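Local coordinates for protein NADPH-flavin oxidoreductase (Vibrio parahaemolyticus serotype O3:K6, PDB 5UU6) that probably uses NADPH and a bound flavin mononucleotide to reduce flavins or nitro compounds, as a nitroreductase of the flavin oxidoreductase Frp family, at residues Leu146-Asn151 with Leu232-Gly237. Residues are numbered along the deposited sequence; the frame is centred on the assembly and turned at random.
Sequences LGLPQN and LPYLNG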
ATOM      1  N   LEU A 146      15.660  -7.570 -14.284  1.00 21.24           N
ATOM      2  CA  LEU A 146      14.297  -7.873 -14.710  1.00 21.80           C
ATOM      3  C   LEU A 146      13.925  -7.179 -16.011  1.00 22.65           C
ATOM      4  O   LEU A 146      12.768  -7.289 -16.434  1.00 19.83           O
ATOM      5  CB  LEU A 146      13.288  -7.483 -13.627  1.00 13.91           C
ATOM      6  CG  LEU A 146      13.490  -8.161 -12.267  1.00 23.53           C
ATOM      7  CD1 LEU A 146      12.467  -7.675 -11.253  1.00 20.03           C
ATOM      8  CD2 LEU A 146      13.463  -9.678 -12.351  1.00 19.44           C
ATOM      9  N   GLY A 147      14.866  -6.466 -16.630  1.00 25.16           N
ATOM     10  CA  GLY A 147      14.641  -5.797 -17.905  1.00 22.61           C
ATOM     11  C   GLY A 147      13.587  -4.710 -17.873  1.00 26.90           C
ATOM     12  O   GLY A 147      12.816  -4.573 -18.834  1.00 22.62           O
ATOM     13  N   LEU A 148      13.529  -3.911 -16.768  1.00 20.68           N
ATOM     14  CA  LEU A 148      12.449  -2.926 -16.711  1.00 25.18           C
ATOM     15  C   LEU A 148      12.737  -1.748 -17.644  1.00 27.31           C
ATOM     16  O   LEU A 148      13.869  -1.251 -17.685  1.00 26.33           O
ATOM     17  CB  LEU A 148      12.262  -2.413 -15.294  1.00 21.00           C
ATOM     18  CG  LEU A 148      12.037  -3.484 -14.235  1.00 21.44           C
ATOM     19  CD1 LEU A 148      11.872  -2.767 -12.917  1.00 24.58           C
ATOM     20  CD2 LEU A 148      10.786  -4.280 -14.588  1.00 15.23           C
ATOM     21  N   PRO A 149      11.733  -1.276 -18.386  1.00 19.54           N
ATOM     22  CA  PRO A 149      11.891  -0.065 -19.196  1.00 23.59           C
ATOM     23  C   PRO A 149      11.822   1.208 -18.352  1.00 21.95           C
ATOM     24  O   PRO A 149      11.616   1.194 -17.142  1.00 21.77           O
ATOM     25  CB  PRO A 149      10.700  -0.135 -20.155  1.00 23.04           C
ATOM     26  CG  PRO A 149       9.626  -0.806 -19.347  1.00 19.55           C
ATOM     27  CD  PRO A 149      10.368  -1.823 -18.477  1.00 23.10           C
ATOM     28  N   GLN A 150      12.006   2.329 -19.030  1.00 17.41           N
ATOM     29  CA  GLN A 150      11.728   3.625 -18.441  1.00 17.14           C
ATOM     30  C   GLN A 150      10.278   3.700 -17.969  1.00 17.82           C
ATOM     31  O   GLN A 150       9.400   2.977 -18.458  1.00 19.98           O
ATOM     32  CB  GLN A 150      12.027   4.723 -19.472  1.00 25.68           C
ATOM     33  CG  GLN A 150      13.518   4.865 -19.780  1.00 25.96           C
ATOM     34  CD  GLN A 150      14.339   5.154 -18.524  1.00 28.02           C
ATOM     35  OE1 GLN A 150      15.003   4.266 -17.985  1.00 36.14           O
ATOM     36  NE2 GLN A 150      14.279   6.388 -18.048  1.00 20.37           N
ATOM     37  N   ASN A 151      10.038   4.559 -16.977  1.00 15.70           N
ATOM     38  CA  ASN A 151       8.714   4.780 -16.382  1.00 17.81           C
ATOM     39  C   ASN A 151       8.241   3.613 -15.527  1.00 17.80           C
ATOM     40  O   ASN A 151       7.058   3.532 -15.204  1.00 23.25           O
ATOM     41  CB  ASN A 151       7.640   5.090 -17.447  1.00 22.11           C
ATOM     42  CG  ASN A 151       7.761   6.495 -18.030  1.00 25.08           C
ATOM     43  OD1 ASN A 151       8.741   7.206 -17.799  1.00 20.55           O
ATOM     44  ND2 ASN A 151       6.737   6.910 -18.772  1.00 30.76           N
ATOM     45  N   LEU A 232      16.352   7.967  -4.529  1.00 16.00           N
ATOM     46  CA  LEU A 232      15.926   9.054  -5.415  1.00 15.88           C
ATOM     47  C   LEU A 232      16.663   9.031  -6.758  1.00 17.46           C
ATOM     48  O   LEU A 232      15.984   9.077  -7.804  1.00 15.63           O
ATOM     49  CB  LEU A 232      16.065  10.417  -4.731  1.00 14.01           C
ATOM     50  CG  LEU A 232      15.543  11.614  -5.535  1.00 14.70           C
ATOM     51  CD1 LEU A 232      14.032  11.437  -5.871  1.00 12.67           C
ATOM     52  CD2 LEU A 232      15.800  12.956  -4.752  1.00 17.86           C
ATOM     53  N   PRO A 233      18.006   8.949  -6.820  1.00 17.57           N
ATOM     54  CA  PRO A 233      18.654   8.749  -8.136  1.00 15.85           C
ATOM     55  C   PRO A 233      18.140   7.529  -8.888  1.00 15.87           C
ATOM     56  O   PRO A 233      18.027   7.585 -10.116  1.00 14.82           O
ATOM     57  CB  PRO A 233      20.150   8.580  -7.785  1.00 19.97           C
ATOM     58  CG  PRO A 233      20.319   9.301  -6.461  1.00 21.70           C
ATOM     59  CD  PRO A 233      18.997   9.046  -5.727  1.00 15.78           C
ATOM     60  N   TYR A 234      17.882   6.410  -8.198  1.00 13.80           N
ATOM     61  CA  TYR A 234      17.310   5.244  -8.864  1.00 15.33           C
ATOM     62  C   TYR A 234      16.016   5.630  -9.591  1.00 13.57           C
ATOM     63  O   TYR A 234      15.890   5.463 -10.816  1.00 15.38           O
ATOM     64  CB  TYR A 234      17.039   4.115  -7.849  1.00 14.19           C
ATOM     65  CG  TYR A 234      16.219   2.995  -8.475  1.00 17.29           C
ATOM     66  CD1 TYR A 234      16.668   2.310  -9.620  1.00 15.22           C
ATOM     67  CD2 TYR A 234      14.950   2.696  -7.997  1.00 18.69           C
ATOM     68  CE1 TYR A 234      15.876   1.303 -10.220  1.00 13.98           C
ATOM     69  CE2 TYR A 234      14.147   1.684  -8.606  1.00 11.10           C
ATOM     70  CZ  TYR A 234      14.605   1.030  -9.709  1.00 14.62           C
ATOM     71  OH  TYR A 234      13.781   0.069 -10.275  1.00 17.41           O
ATOM     72  N   LEU A 235      15.055   6.180  -8.840  1.00 12.14           N
ATOM     73  CA  LEU A 235      13.768   6.583  -9.405  1.00 14.76           C
ATOM     74  C   LEU A 235      13.950   7.604 -10.527  1.00 17.41           C
ATOM     75  O   LEU A 235      13.348   7.483 -11.602  1.00 13.38           O
ATOM     76  CB  LEU A 235      12.871   7.146  -8.289  1.00 11.13           C
ATOM     77  CG  LEU A 235      12.405   6.194  -7.163  1.00 16.28           C
ATOM     78  CD1 LEU A 235      11.649   6.975  -6.069  1.00 17.75           C
ATOM     79  CD2 LEU A 235      11.517   5.046  -7.646  1.00 14.74           C
ATOM     80  N   ASN A 236      14.779   8.633 -10.293  1.00 12.87           N
ATOM     81  CA  ASN A 236      14.976   9.641 -11.319  1.00 15.42           C
ATOM     82  C   ASN A 236      15.556   9.036 -12.580  1.00 16.69           C
ATOM     83  O   ASN A 236      15.117   9.373 -13.678  1.00 17.26           O
ATOM     84  CB  ASN A 236      15.864  10.772 -10.786  1.00 18.00           C
ATOM     85  CG  ASN A 236      15.159  11.587  -9.720  1.00 22.25           C
ATOM     86  OD1 ASN A 236      13.921  11.464  -9.539  1.00 21.08           O
ATOM     87  ND2 ASN A 236      15.917  12.400  -8.993  1.00 15.30           N
ATOM     88  N   GLY A 237      16.486   8.081 -12.447  1.00 20.56           N
ATOM     89  CA  GLY A 237      17.023   7.406 -13.628  1.00 24.64           C
ATOM     90  C   GLY A 237      15.993   6.626 -14.435  1.00 23.80           C
ATOM     91  O   GLY A 237      16.221   6.368 -15.618  1.00 20.12           O
TER
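Q150 reaches across to the backbone carbonyl of G237 with its amide. Its CB and CG stay clear of segment 232-237; CG stands beside the backbone N (chi1 -69°), and a bend at chi2 swings the amide toward the helix. CD lies 3.7 Å from G237 O, and OE1, an acceptor like it, is 3.4 Å from the same oxygen without bonding. NE2 makes the bond, 3.1 Å to G237 O with an N-H...O angle of 157°; the carbonyl oxygen lies almost in the amide plane of Q150, whereas NE2 is tilted 29° from the carbonyl plane. This exposed bond ties the 146-151 connection, which leads from helix 139-145 into strand 152-161 of the antiparallel sheet in the nitroreductase fold, to the C-terminal helix 231-237. A Schellman motif closes helix 139-145, with G147, at positive phi, the first residue to leave helical geometry. Deeper in, L148 CD1 approaches Y234 OH at 4.3 Å, a loose apolar flank to a buried hydroxyl that is hydrogen-bonded to D143 OD2 and I154 N. Y234 thereby joins the C-terminal helix to helix 139-145 and strand 152-161, its side chain about 14 Å from the bound FMN. L148 also packs on Y184 of the second subunit, and K238, next after G237, bonds through NZ to P149 O.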